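Local coordinates for aminopeptidase N family protein (Idiomarina loihiensis L2TR, PDB 4FGM) that probably acts as a zinc-dependent aminopeptidase of the M61 family, with a zinc ion in the pocket that here holds maleic acid, at residues H12-N17 and Y88-S93; L387-R392 and K582-P587; I521-L526 and V546-F551. All blocks are in the same frame, centred on the assembly; numbering follows the deposited sequence.

Contact 1: residues H12-N17 and Y88-S93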
ATOM      1  N   HIS A  12       6.071  24.971 -14.323  1.00 40.47           N
ATOM      2  CA  HIS A  12       7.512  24.836 -14.133  1.00 43.67           C
ATOM      3  C   HIS A  12       7.920  25.026 -12.673  1.00 45.52           C
ATOM      4  O   HIS A  12       8.929  24.466 -12.227  1.00 39.91           O
ATOM      5  CB  HIS A  12       8.265  25.826 -15.023  1.00 41.32           C
ATOM      6  CG  HIS A  12       8.136  25.534 -16.485  1.00 50.30           C
ATOM      7  ND1 HIS A  12       8.780  26.276 -17.454  1.00 52.98           N
ATOM      8  CD2 HIS A  12       7.433  24.585 -17.147  1.00 50.96           C
ATOM      9  CE1 HIS A  12       8.477  25.796 -18.645  1.00 48.38           C
ATOM     10  NE2 HIS A  12       7.660  24.768 -18.487  1.00 46.60           N
ATOM     11  N   GLY A  13       7.135  25.817 -11.939  1.00 37.62           N
ATOM     12  CA  GLY A  13       7.419  26.045 -10.535  1.00 32.57           C
ATOM     13  C   GLY A  13       6.739  25.025  -9.619  1.00 37.14           C
ATOM     14  O   GLY A  13       6.964  25.022  -8.406  1.00 37.00           O
ATOM     15  N   HIS A  14       5.908  24.154 -10.192  1.00 35.29           N
ATOM     16  CA  HIS A  14       5.203  23.134  -9.416  1.00 37.21           C
ATOM     17  C   HIS A  14       4.334  23.787  -8.335  1.00 38.75           C
ATOM     18  O   HIS A  14       4.363  23.393  -7.172  1.00 37.81           O
ATOM     19  CB  HIS A  14       6.209  22.183  -8.750  1.00 32.89           C
ATOM     20  CG  HIS A  14       7.379  21.841  -9.620  1.00 44.22           C
ATOM     21  ND1 HIS A  14       7.240  21.331 -10.891  1.00 43.30           N
ATOM     22  CD2 HIS A  14       8.710  21.973  -9.408  1.00 39.72           C
ATOM     23  CE1 HIS A  14       8.436  21.166 -11.430  1.00 36.33           C
ATOM     24  NE2 HIS A  14       9.343  21.548 -10.552  1.00 39.79           N
ATOM     25  N   LEU A  15       3.549  24.782  -8.726  1.00 40.68           N
ATOM     26  CA  LEU A  15       2.708  25.485  -7.776  1.00 40.61           C
ATOM     27  C   LEU A  15       1.242  25.549  -8.157  1.00 41.28           C
ATOM     28  O   LEU A  15       0.895  25.895  -9.284  1.00 41.58           O
ATOM     29  CB  LEU A  15       3.227  26.914  -7.587  1.00 41.80           C
ATOM     30  CG  LEU A  15       4.603  27.096  -6.933  1.00 38.99           C
ATOM     31  CD1 LEU A  15       5.124  28.493  -7.215  1.00 37.07           C
ATOM     32  CD2 LEU A  15       4.488  26.850  -5.437  1.00 37.13           C
ATOM     33  N   PHE A  16       0.378  25.204  -7.209  1.00 41.59           N
ATOM     34  CA  PHE A  16      -1.055  25.293  -7.430  1.00 38.49           C
ATOM     35  C   PHE A  16      -1.477  26.574  -6.706  1.00 34.84           C
ATOM     36  O   PHE A  16      -0.911  26.903  -5.659  1.00 38.15           O
ATOM     37  CB  PHE A  16      -1.811  24.134  -6.768  1.00 34.50           C
ATOM     38  CG  PHE A  16      -1.715  22.816  -7.483  1.00 36.79           C
ATOM     39  CD1 PHE A  16      -0.731  21.891  -7.147  1.00 33.63           C
ATOM     40  CD2 PHE A  16      -2.662  22.465  -8.445  1.00 36.62           C
ATOM     41  CE1 PHE A  16      -0.698  20.618  -7.752  1.00 34.61           C
ATOM     42  CE2 PHE A  16      -2.641  21.209  -9.052  1.00 36.49           C
ATOM     43  CZ  PHE A  16      -1.649  20.279  -8.702  1.00 32.43           C
ATOM     44  N   ASN A  17      -2.433  27.312  -7.262  1.00 33.76           N
ATOM     45  CA  ASN A  17      -2.947  28.492  -6.572  1.00 32.81           C
ATOM     46  C   ASN A  17      -4.219  27.976  -5.940  1.00 41.05           C
ATOM     47  O   ASN A  17      -4.979  27.248  -6.581  1.00 46.31           O
ATOM     48  CB  ASN A  17      -3.312  29.626  -7.531  1.00 30.89           C
ATOM     49  CG  ASN A  17      -2.196  30.634  -7.692  1.00 44.94           C
ATOM     50  OD1 ASN A  17      -1.113  30.485  -7.111  1.00 50.13           O
ATOM     51  ND2 ASN A  17      -2.452  31.671  -8.482  1.00 47.46           N
ATOM     52  N   TYR A  88       3.157  24.010  -2.999  1.00 40.30           N
ATOM     53  CA  TYR A  88       4.291  23.435  -3.726  1.00 34.99           C
ATOM     54  C   TYR A  88       4.036  21.942  -3.885  1.00 37.69           C
ATOM     55  O   TYR A  88       3.915  21.228  -2.896  1.00 42.13           O
ATOM     56  CB  TYR A  88       5.594  23.651  -2.959  1.00 35.64           C
ATOM     57  CG  TYR A  88       6.808  23.116  -3.685  1.00 37.20           C
ATOM     58  CD1 TYR A  88       7.271  23.720  -4.854  1.00 39.84           C
ATOM     59  CD2 TYR A  88       7.499  22.004  -3.198  1.00 29.25           C
ATOM     60  CE1 TYR A  88       8.396  23.234  -5.520  1.00 37.56           C
ATOM     61  CE2 TYR A  88       8.626  21.511  -3.856  1.00 36.78           C
ATOM     62  CZ  TYR A  88       9.071  22.134  -5.015  1.00 39.34           C
ATOM     63  OH  TYR A  88      10.205  21.676  -5.643  1.00 40.47           O
ATOM     64  N   ALA A  89       3.967  21.472  -5.125  1.00 38.87           N
ATOM     65  CA  ALA A  89       3.681  20.071  -5.396  1.00 28.91           C
ATOM     66  C   ALA A  89       4.763  19.373  -6.212  1.00 40.27           C
ATOM     67  O   ALA A  89       4.681  19.316  -7.440  1.00 36.23           O
ATOM     68  CB  ALA A  89       2.340  19.955  -6.118  1.00 31.57           C
ATOM     69  N   TRP A  90       5.758  18.825  -5.523  1.00 43.76           N
ATOM     70  CA  TRP A  90       6.848  18.124  -6.185  1.00 38.95           C
ATOM     71  C   TRP A  90       7.182  16.797  -5.499  1.00 41.29           C
ATOM     72  O   TRP A  90       8.347  16.499  -5.227  1.00 46.97           O
ATOM     73  CB  TRP A  90       8.093  19.010  -6.231  1.00 32.94           C
ATOM     74  CG  TRP A  90       9.076  18.589  -7.276  1.00 36.31           C
ATOM     75  CD1 TRP A  90      10.418  18.414  -7.115  1.00 44.03           C
ATOM     76  CD2 TRP A  90       8.793  18.286  -8.645  1.00 42.24           C
ATOM     77  NE1 TRP A  90      10.990  18.015  -8.299  1.00 44.63           N
ATOM     78  CE2 TRP A  90      10.014  17.927  -9.256  1.00 38.85           C
ATOM     79  CE3 TRP A  90       7.621  18.272  -9.415  1.00 38.46           C
ATOM     80  CZ2 TRP A  90      10.102  17.574 -10.600  1.00 39.12           C
ATOM     81  CZ3 TRP A  90       7.707  17.921 -10.748  1.00 38.63           C
ATOM     82  CH2 TRP A  90       8.943  17.570 -11.329  1.00 40.91           C
ATOM     83  N   ASP A  91       6.151  16.008  -5.216  1.00 36.25           N
ATOM     84  CA  ASP A  91       6.333  14.709  -4.587  1.00 42.61           C
ATOM     85  C   ASP A  91       5.621  13.646  -5.393  1.00 39.63           C
ATOM     86  O   ASP A  91       4.406  13.518  -5.310  1.00 40.58           O
ATOM     87  CB  ASP A  91       5.783  14.697  -3.162  1.00 47.57           C
ATOM     88  CG  ASP A  91       5.761  13.293  -2.566  1.00 58.40           C
ATOM     89  OD1 ASP A  91       6.810  12.608  -2.579  1.00 63.26           O
ATOM     90  OD2 ASP A  91       4.691  12.871  -2.086  1.00 57.50           O
ATOM     91  N   LEU A  92       6.382  12.878  -6.160  1.00 42.36           N
ATOM     92  CA  LEU A  92       5.809  11.832  -6.992  1.00 45.26           C
ATOM     93  C   LEU A  92       5.382  10.613  -6.172  1.00 46.24           C
ATOM     94  O   LEU A  92       6.153   9.669  -5.998  1.00 49.32           O
ATOM     95  CB  LEU A  92       6.825  11.438  -8.068  1.00 47.34           C
ATOM     96  CG  LEU A  92       6.388  10.783  -9.385  1.00 56.04           C
ATOM     97  CD1 LEU A  92       6.614   9.287  -9.316  1.00 60.27           C
ATOM     98  CD2 LEU A  92       4.941  11.140  -9.694  1.00 56.06           C
ATOM     99  N   SER A  93       4.153  10.655  -5.652  1.00 41.15           N
ATOM    100  CA  SER A  93       3.588   9.555  -4.871  1.00 37.93           C
ATOM    101  C   SER A  93       2.073   9.704  -4.843  1.00 39.04           C
ATOM    102  O   SER A  93       1.547  10.772  -5.131  1.00 45.80           O
ATOM    103  CB  SER A  93       4.127   9.557  -3.443  1.00 34.14           C
ATOM    104  OG  SER A  93       3.533  10.574  -2.674  1.00 42.81           O
TER
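His14 lies flat on Trp90 in a face-to-face stack, at the start of an antiparallel strand pair in the M61 N-terminal beta domain. The imidazole and the six-membered ring of the indole have centroids 3.7 Å apart and planes tilted by only 13°, so CE1 of His14 comes within 3.4 Å of Trp90 CZ3. Trp90 CG lies opposite its backbone N (chi1 -160°), carrying the indole to the imidazole. Next to the stack the backbones are joined by one nearly straight hydrogen bond, Ala89 N to His14 O at 2.8 Å, while Tyr88 CA offers its hydrogen to the same carbonyl. Leu15 and Tyr88 form the non-hydrogen-bonded pair that follows, with Leu15 CD2 resting 3.8 Å from Tyr88 CA near the edge of the phenol ring. Phe16 turns its ring edge to Ala89, whose CB methyl lies 3.5 Å from CE1 of Phe16.

Further out, His14 ND1 is hydrogen-bonded to Leu99 O, which, with the stack, helps fix the rotation of the imidazole, and Tyr98 stacks on Trp90. Phe16 also packs on Ile6 and Pro8 of strand 2-10 and meets the ring of Phe106 at a steep angle. His14 and Leu15 both face Asp10, making a G1 bulge where the chain turns into strand 15-22. The imidazole face turned away from Trp90 carries His12 O, 3.3 Å above the plane and displaced toward the rim.

Contact 2: residues L387-R392 and K582-P587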
ATOM      1  N   LEU A 387      -7.206 -18.807   8.692  1.00 55.97           N
ATOM      2  CA  LEU A 387      -8.640 -18.747   8.958  1.00 51.24           C
ATOM      3  C   LEU A 387      -9.458 -19.343   7.816  1.00 54.54           C
ATOM      4  O   LEU A 387     -10.411 -20.087   8.046  1.00 54.61           O
ATOM      5  CB  LEU A 387      -9.078 -17.300   9.202  1.00 45.28           C
ATOM      6  CG  LEU A 387      -8.569 -16.594  10.461  1.00 47.47           C
ATOM      7  CD1 LEU A 387      -9.034 -15.142  10.449  1.00 48.20           C
ATOM      8  CD2 LEU A 387      -9.090 -17.302  11.704  1.00 42.37           C
ATOM      9  N   ASP A 388      -9.086 -19.024   6.584  1.00 57.04           N
ATOM     10  CA  ASP A 388      -9.815 -19.540   5.436  1.00 55.84           C
ATOM     11  C   ASP A 388      -9.769 -21.069   5.416  1.00 59.21           C
ATOM     12  O   ASP A 388     -10.783 -21.729   5.205  1.00 62.83           O
ATOM     13  CB  ASP A 388      -9.227 -18.977   4.138  1.00 46.55           C
ATOM     14  CG  ASP A 388     -10.219 -18.994   2.989  1.00 47.37           C
ATOM     15  OD1 ASP A 388     -11.393 -19.362   3.212  1.00 50.04           O
ATOM     16  OD2 ASP A 388      -9.830 -18.629   1.861  1.00 53.35           O
ATOM     17  N   LEU A 389      -8.587 -21.628   5.641  1.00 58.98           N
ATOM     18  CA  LEU A 389      -8.419 -23.074   5.645  1.00 58.27           C
ATOM     19  C   LEU A 389      -9.093 -23.723   6.852  1.00 59.49           C
ATOM     20  O   LEU A 389      -9.751 -24.755   6.726  1.00 58.97           O
ATOM     21  CB  LEU A 389      -6.928 -23.418   5.610  1.00 53.37           C
ATOM     22  CG  LEU A 389      -6.314 -23.706   4.230  1.00 59.41           C
ATOM     23  CD1 LEU A 389      -7.032 -22.951   3.130  1.00 56.96           C
ATOM     24  CD2 LEU A 389      -4.842 -23.349   4.260  1.00 56.82           C
HETATM   25  N   MSE A 390      -8.937 -23.109   8.018  1.00 57.40           N
HETATM   26  CA  MSE A 390      -9.536 -23.635   9.233  1.00 54.24           C
HETATM   27  C   MSE A 390     -11.063 -23.626   9.178  1.00 63.50           C
HETATM   28  O   MSE A 390     -11.708 -24.618   9.514  1.00 67.13           O
HETATM   29  CB  MSE A 390      -9.055 -22.836  10.435  1.00 50.51           C
HETATM   30  CG  MSE A 390      -7.621 -23.144  10.821  1.00 56.24           C
HETATM   31 SE   MSE A 390      -6.995 -22.022  12.256  1.00 80.14          SE
HETATM   32  CE  MSE A 390      -7.794 -22.939  13.763  1.00 78.18           C
ATOM     33  N   LEU A 391     -11.634 -22.504   8.752  1.00 63.39           N
ATOM     34  CA  LEU A 391     -13.079 -22.372   8.644  1.00 61.70           C
ATOM     35  C   LEU A 391     -13.645 -23.385   7.650  1.00 64.04           C
ATOM     36  O   LEU A 391     -14.748 -23.896   7.831  1.00 65.76           O
ATOM     37  CB  LEU A 391     -13.442 -20.949   8.201  1.00 59.36           C
ATOM     38  CG  LEU A 391     -13.805 -19.903   9.263  1.00 60.71           C
ATOM     39  CD1 LEU A 391     -13.073 -20.154  10.562  1.00 68.15           C
ATOM     40  CD2 LEU A 391     -13.476 -18.527   8.717  1.00 60.48           C
ATOM     41  N   ARG A 392     -12.889 -23.680   6.601  1.00 60.98           N
ATOM     42  CA  ARG A 392     -13.353 -24.629   5.603  1.00 61.21           C
ATOM     43  C   ARG A 392     -13.426 -26.039   6.171  1.00 66.63           C
ATOM     44  O   ARG A 392     -14.421 -26.733   5.983  1.00 67.40           O
ATOM     45  CB  ARG A 392     -12.443 -24.589   4.369  1.00 61.28           C
ATOM     46  CG  ARG A 392     -12.523 -23.267   3.609  1.00 59.25           C
ATOM     47  CD  ARG A 392     -11.563 -23.214   2.439  1.00 55.91           C
ATOM     48  NE  ARG A 392     -11.523 -21.885   1.834  1.00 53.76           N
ATOM     49  CZ  ARG A 392     -11.789 -21.635   0.553  1.00 57.67           C
ATOM     50  NH1 ARG A 392     -12.119 -22.624  -0.275  1.00 54.26           N
ATOM     51  NH2 ARG A 392     -11.716 -20.394   0.092  1.00 54.39           N
ATOM     52  N   LYS A 582     -10.308 -29.277  -2.611  1.00 67.36           N
ATOM     53  CA  LYS A 582     -11.695 -28.977  -2.278  1.00 67.69           C
ATOM     54  C   LYS A 582     -12.146 -27.588  -2.719  1.00 61.01           C
ATOM     55  O   LYS A 582     -12.871 -26.904  -1.992  1.00 59.57           O
ATOM     56  CB  LYS A 582     -11.926 -29.118  -0.771  1.00 71.90           C
ATOM     57  CG  LYS A 582     -12.708 -30.354  -0.358  1.00 78.35           C
ATOM     58  CD  LYS A 582     -11.796 -31.506   0.028  1.00 84.99           C
ATOM     59  CE  LYS A 582     -12.561 -32.583   0.808  1.00 87.59           C
ATOM     60  NZ  LYS A 582     -13.660 -33.222   0.023  1.00 83.20           N
ATOM     61  N   GLY A 583     -11.717 -27.167  -3.903  1.00 56.44           N
ATOM     62  CA  GLY A 583     -12.125 -25.863  -4.400  1.00 52.71           C
ATOM     63  C   GLY A 583     -11.381 -24.644  -3.876  1.00 54.28           C
ATOM     64  O   GLY A 583     -11.650 -23.528  -4.322  1.00 55.04           O
ATOM     65  N   TRP A 584     -10.467 -24.822  -2.928  1.00 53.21           N
ATOM     66  CA  TRP A 584      -9.722 -23.674  -2.434  1.00 54.48           C
ATOM     67  C   TRP A 584      -8.868 -23.172  -3.587  1.00 60.87           C
ATOM     68  O   TRP A 584      -8.684 -21.969  -3.761  1.00 68.58           O
ATOM     69  CB  TRP A 584      -8.829 -24.055  -1.263  1.00 52.35           C
ATOM     70  CG  TRP A 584      -7.910 -22.950  -0.869  1.00 56.96           C
ATOM     71  CD1 TRP A 584      -8.255 -21.662  -0.578  1.00 59.23           C
ATOM     72  CD2 TRP A 584      -6.487 -23.029  -0.713  1.00 54.31           C
ATOM     73  NE1 TRP A 584      -7.135 -20.931  -0.252  1.00 54.08           N
ATOM     74  CE2 TRP A 584      -6.036 -21.744  -0.329  1.00 55.62           C
ATOM     75  CE3 TRP A 584      -5.549 -24.057  -0.867  1.00 55.10           C
ATOM     76  CZ2 TRP A 584      -4.688 -21.464  -0.088  1.00 55.04           C
ATOM     77  CZ3 TRP A 584      -4.208 -23.778  -0.629  1.00 59.12           C
ATOM     78  CH2 TRP A 584      -3.792 -22.490  -0.246  1.00 57.28           C
ATOM     79  N   LEU A 585      -8.349 -24.111  -4.369  1.00 61.12           N
ATOM     80  CA  LEU A 585      -7.542 -23.787  -5.538  1.00 66.00           C
ATOM     81  C   LEU A 585      -8.032 -24.648  -6.697  1.00 68.37           C
ATOM     82  O   LEU A 585      -8.597 -25.719  -6.490  1.00 68.72           O
ATOM     83  CB  LEU A 585      -6.055 -24.068  -5.285  1.00 60.65           C
ATOM     84  CG  LEU A 585      -5.330 -23.280  -4.192  1.00 59.97           C
ATOM     85  CD1 LEU A 585      -3.862 -23.686  -4.161  1.00 54.09           C
ATOM     86  CD2 LEU A 585      -5.467 -21.792  -4.452  1.00 63.68           C
ATOM     87  N   THR A 586      -7.816 -24.165  -7.913  1.00 66.01           N
ATOM     88  CA  THR A 586      -8.218 -24.881  -9.113  1.00 68.42           C
ATOM     89  C   THR A 586      -6.970 -25.327  -9.868  1.00 72.00           C
ATOM     90  O   THR A 586      -6.215 -24.500 -10.374  1.00 78.45           O
ATOM     91  CB  THR A 586      -9.059 -23.979 -10.028  1.00 71.15           C
ATOM     92  OG1 THR A 586     -10.268 -23.607  -9.353  1.00 71.93           O
ATOM     93  CG2 THR A 586      -9.393 -24.699 -11.323  1.00 75.60           C
ATOM     94  N   PRO A 587      -6.738 -26.642  -9.953  1.00 72.67           N
ATOM     95  CA  PRO A 587      -5.575 -27.208 -10.646  1.00 74.64           C
ATOM     96  C   PRO A 587      -5.649 -27.103 -12.169  1.00 72.80           C
ATOM     97  O   PRO A 587      -6.759 -26.810 -12.662  1.00 71.84           O
ATOM     98  CB  PRO A 587      -5.574 -28.651 -10.170  1.00 81.45           C
ATOM     99  CG  PRO A 587      -7.040 -28.946 -10.070  1.00 81.94           C
ATOM    100  CD  PRO A 587      -7.573 -27.709  -9.374  1.00 74.71           C
TER
HETATM  101  O   HOH W   1     -13.044 -25.697   0.365  1.00 59.55           O
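Here the last modelled residues, 582-587, dock against helix 378-394 of the mostly helical part of the protein, with Trp584 the main contact. CD1 of Leu389 sits squarely over the indole, 3.8 Å from the centroid of the Trp584 five-membered ring, a CH-pi contact only 9° off the ring normal; Leu585 CG lies over the opposite face. Arg392 reaches the indole differently. Its chain runs extended from CG to NE and brings one guanidinium face over Trp584 CD1, with CZ 3.7 Å from that atom and the two planes 73° apart. The group is steadied one helical turn back by Asp388, gripped side-on: NE bonds OD1 at 2.9 Å and NH2 bonds OD2 at 3.1 Å. A water carries Arg392 NH1 on to Lys582 O. With an alanine in place of Arg392, Asp388 is likely to lose its charged mate and a gap would probably open beside Trp584 CD1. Asp388 OD2 and Trp584 NE1 also share Tyr312 OH as a hydrogen-bonding partner, and Leu456 of helix 453-457 packs on the indole. The result is a C-terminal segment packed through a tryptophan against a helix that carries an i to i+4 salt bridge.

Contact 3: residues I521-L526 and V546-F551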
ATOM      1  N   ILE A 521      33.972  -4.923  -0.985  1.00 42.91           N
ATOM      2  CA  ILE A 521      34.828  -4.682  -2.131  1.00 33.27           C
ATOM      3  C   ILE A 521      35.556  -5.941  -2.612  1.00 35.09           C
ATOM      4  O   ILE A 521      35.839  -6.093  -3.796  1.00 38.57           O
ATOM      5  CB  ILE A 521      35.805  -3.528  -1.765  1.00 35.46           C
ATOM      6  CG1 ILE A 521      35.675  -2.434  -2.811  1.00 41.58           C
ATOM      7  CG2 ILE A 521      37.221  -4.027  -1.544  1.00 31.81           C
ATOM      8  CD1 ILE A 521      34.290  -1.827  -2.839  1.00 36.87           C
ATOM      9  N   ALA A 522      35.851  -6.850  -1.692  1.00 32.07           N
ATOM     10  CA  ALA A 522      36.514  -8.096  -2.063  1.00 33.02           C
ATOM     11  C   ALA A 522      36.137  -9.218  -1.106  1.00 40.39           C
ATOM     12  O   ALA A 522      35.828  -8.978   0.059  1.00 38.82           O
ATOM     13  CB  ALA A 522      38.031  -7.911  -2.072  1.00 24.74           C
ATOM     14  N   ILE A 523      36.145 -10.441  -1.623  1.00 37.57           N
ATOM     15  CA  ILE A 523      35.852 -11.629  -0.836  1.00 35.79           C
ATOM     16  C   ILE A 523      37.009 -12.582  -1.127  1.00 38.94           C
ATOM     17  O   ILE A 523      37.286 -12.888  -2.286  1.00 38.68           O
ATOM     18  CB  ILE A 523      34.516 -12.279  -1.267  1.00 42.72           C
ATOM     19  CG1 ILE A 523      33.352 -11.328  -0.960  1.00 31.39           C
ATOM     20  CG2 ILE A 523      34.315 -13.606  -0.532  1.00 42.54           C
ATOM     21  CD1 ILE A 523      32.082 -11.674  -1.702  1.00 34.49           C
ATOM     22  N   ASP A 524      37.694 -13.029  -0.078  1.00 38.19           N
ATOM     23  CA  ASP A 524      38.834 -13.930  -0.232  1.00 33.38           C
ATOM     24  C   ASP A 524      39.887 -13.294  -1.161  1.00 34.19           C
ATOM     25  O   ASP A 524      40.556 -13.984  -1.931  1.00 33.90           O
ATOM     26  CB  ASP A 524      38.370 -15.274  -0.811  1.00 37.27           C
ATOM     27  CG  ASP A 524      39.289 -16.418  -0.432  1.00 42.52           C
ATOM     28  OD1 ASP A 524      40.324 -16.161   0.225  1.00 43.98           O
ATOM     29  OD2 ASP A 524      38.975 -17.577  -0.786  1.00 43.72           O
ATOM     30  N   HIS A 525      40.013 -11.972  -1.081  1.00 29.41           N
ATOM     31  CA  HIS A 525      40.965 -11.209  -1.890  1.00 33.90           C
ATOM     32  C   HIS A 525      40.583 -11.093  -3.360  1.00 36.73           C
ATOM     33  O   HIS A 525      41.387 -10.654  -4.175  1.00 40.85           O
ATOM     34  CB  HIS A 525      42.366 -11.813  -1.761  1.00 27.29           C
ATOM     35  CG  HIS A 525      42.821 -11.948  -0.344  1.00 43.41           C
ATOM     36  ND1 HIS A 525      43.252 -10.871   0.402  1.00 44.90           N
ATOM     37  CD2 HIS A 525      42.841 -13.015   0.489  1.00 46.15           C
ATOM     38  CE1 HIS A 525      43.514 -11.270   1.633  1.00 40.25           C
ATOM     39  NE2 HIS A 525      43.273 -12.567   1.714  1.00 43.69           N
ATOM     40  N   LEU A 526      39.358 -11.479  -3.697  1.00 35.17           N
ATOM     41  CA  LEU A 526      38.887 -11.388  -5.077  1.00 35.72           C
ATOM     42  C   LEU A 526      37.820 -10.307  -5.222  1.00 37.79           C
ATOM     43  O   LEU A 526      36.915 -10.184  -4.394  1.00 33.93           O
ATOM     44  CB  LEU A 526      38.333 -12.736  -5.538  1.00 35.87           C
ATOM     45  CG  LEU A 526      39.365 -13.860  -5.620  1.00 37.76           C
ATOM     46  CD1 LEU A 526      38.696 -15.151  -6.073  1.00 43.29           C
ATOM     47  CD2 LEU A 526      40.472 -13.456  -6.601  1.00 31.99           C
ATOM     48  N   VAL A 546      36.954 -16.933   5.175  1.00 43.57           N
ATOM     49  CA  VAL A 546      37.555 -16.068   4.173  1.00 40.78           C
ATOM     50  C   VAL A 546      37.662 -14.666   4.744  1.00 43.27           C
ATOM     51  O   VAL A 546      37.001 -14.322   5.731  1.00 36.41           O
ATOM     52  CB  VAL A 546      36.711 -15.991   2.892  1.00 39.96           C
ATOM     53  CG1 VAL A 546      36.589 -17.369   2.260  1.00 44.41           C
ATOM     54  CG2 VAL A 546      35.341 -15.409   3.209  1.00 36.04           C
ATOM     55  N   THR A 547      38.508 -13.861   4.121  1.00 38.00           N
ATOM     56  CA  THR A 547      38.691 -12.492   4.546  1.00 38.22           C
ATOM     57  C   THR A 547      37.781 -11.624   3.689  1.00 41.59           C
ATOM     58  O   THR A 547      37.632 -11.864   2.492  1.00 37.11           O
ATOM     59  CB  THR A 547      40.161 -12.070   4.375  1.00 46.68           C
ATOM     60  OG1 THR A 547      40.970 -12.846   5.264  1.00 48.51           O
ATOM     61  CG2 THR A 547      40.344 -10.588   4.695  1.00 42.95           C
ATOM     62  N   ILE A 548      37.147 -10.637   4.309  1.00 37.84           N
ATOM     63  CA  ILE A 548      36.261  -9.743   3.579  1.00 34.71           C
ATOM     64  C   ILE A 548      36.836  -8.343   3.673  1.00 39.55           C
ATOM     65  O   ILE A 548      37.257  -7.920   4.750  1.00 40.99           O
ATOM     66  CB  ILE A 548      34.846  -9.680   4.199  1.00 39.39           C
ATOM     67  CG1 ILE A 548      34.196 -11.067   4.223  1.00 34.74           C
ATOM     68  CG2 ILE A 548      34.000  -8.653   3.429  1.00 29.34           C
ATOM     69  CD1 ILE A 548      33.921 -11.653   2.873  1.00 32.16           C
ATOM     70  N   HIS A 549      36.869  -7.630   2.555  1.00 36.05           N
ATOM     71  CA  HIS A 549      37.350  -6.260   2.567  1.00 36.74           C
ATOM     72  C   HIS A 549      36.134  -5.415   2.233  1.00 37.45           C
ATOM     73  O   HIS A 549      35.498  -5.616   1.192  1.00 36.61           O
ATOM     74  CB  HIS A 549      38.444  -6.030   1.525  1.00 30.75           C
ATOM     75  CG  HIS A 549      39.762  -6.633   1.890  1.00 34.04           C
ATOM     76  ND1 HIS A 549      40.147  -7.891   1.477  1.00 37.14           N
ATOM     77  CD2 HIS A 549      40.791  -6.153   2.630  1.00 37.79           C
ATOM     78  CE1 HIS A 549      41.352  -8.158   1.945  1.00 41.13           C
ATOM     79  NE2 HIS A 549      41.766  -7.120   2.648  1.00 40.94           N
ATOM     80  N   ALA A 550      35.800  -4.479   3.109  1.00 34.25           N
ATOM     81  CA  ALA A 550      34.635  -3.661   2.866  1.00 29.81           C
ATOM     82  C   ALA A 550      34.814  -2.287   3.440  1.00 32.05           C
ATOM     83  O   ALA A 550      35.527  -2.080   4.418  1.00 39.47           O
ATOM     84  CB  ALA A 550      33.411  -4.320   3.466  1.00 33.92           C
ATOM     85  N   PHE A 551      34.155  -1.341   2.808  1.00 30.19           N
ATOM     86  CA  PHE A 551      34.217   0.038   3.252  1.00 34.27           C
ATOM     87  C   PHE A 551      33.061   0.419   4.151  1.00 39.81           C
ATOM     88  O   PHE A 551      31.888   0.079   3.828  1.00 36.52           O
ATOM     89  CB  PHE A 551      34.152   0.993   2.072  1.00 41.59           C
ATOM     90  CG  PHE A 551      35.446   1.198   1.384  1.00 40.97           C
ATOM     91  CD1 PHE A 551      36.467   1.892   2.023  1.00 38.68           C
ATOM     92  CD2 PHE A 551      35.646   0.721   0.089  1.00 38.92           C
ATOM     93  CE1 PHE A 551      37.678   2.109   1.387  1.00 39.59           C
ATOM     94  CE2 PHE A 551      36.851   0.928  -0.560  1.00 37.25           C
ATOM     95  CZ  PHE A 551      37.870   1.626   0.085  1.00 38.70           C
TER
HETATM   96  O   HOH W   2      40.633 -15.239   2.837  1.00 43.61           O
HETATM   97  O   HOH W   3      38.910 -10.090   0.618  1.00 40.55           O
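Ile523 and Ile548 run alongside each other from the same face of an antiparallel strand pair and interlock: CD1 of Ile548 fits into the fork of Ile523, 3.9 Å from both its CG1 and CG2. Ile548 CG1 stands anti to the carbonyl carbon (chi1 -59°), and its further turn at chi2 swings CD1 across to that fork. Val546 CG2 adds a looser bump against Ile523 CG2. On the other face Ala522 is small enough for the imidazole of His549 to lean past it, and His525 comes in obliquely from the turn, its ND1 3.7 Å from His549 CE1 with the rings at 58°. Toward the bulge end of the contact Ile521 CD1 touches the edge of the Phe551 ring.

Backbone bonds set this register. His549 O takes two donors, Ile521 N at 2.7 Å and Ala522 N at 3.2 Å, the signature of a classic bulge; His549 N returns a bond to Ala522 O, and Asp524 N one to Thr547 O. One water fills the notch between turn and strand, joining His525 N, Thr547 O and His549 ND1; another bridges Asp524 OD1 to Thr547 N. Asp524 OD2 is held by Tyr540 OH. Ile523 to Leu526 form a type I' turn, the tight link of a beta hairpin, here joined to a bulged antiparallel pair in a sheet consistent with a PDZ-like domain.

From the N terminus the chain reaches contact 1 first: a closure of some seventy residues, rich in strand, ties strand 15-22 to strand 81-91 within the N-terminal beta domain. It is complete before the other two begin. Contact 2 then opens on helix 378-394 and closes only at the last modelled residues, spanning 189 residues. Within that span lies contact 3, a short closure between strands 519-523 and 545-552 of the antiparallel sheet. After the strands of that sheet the chain returns to the helical part. Contacts 1 and 2 lie on opposite sides of the chain's centre, their centres 48 Å apart, and no two of the three touch.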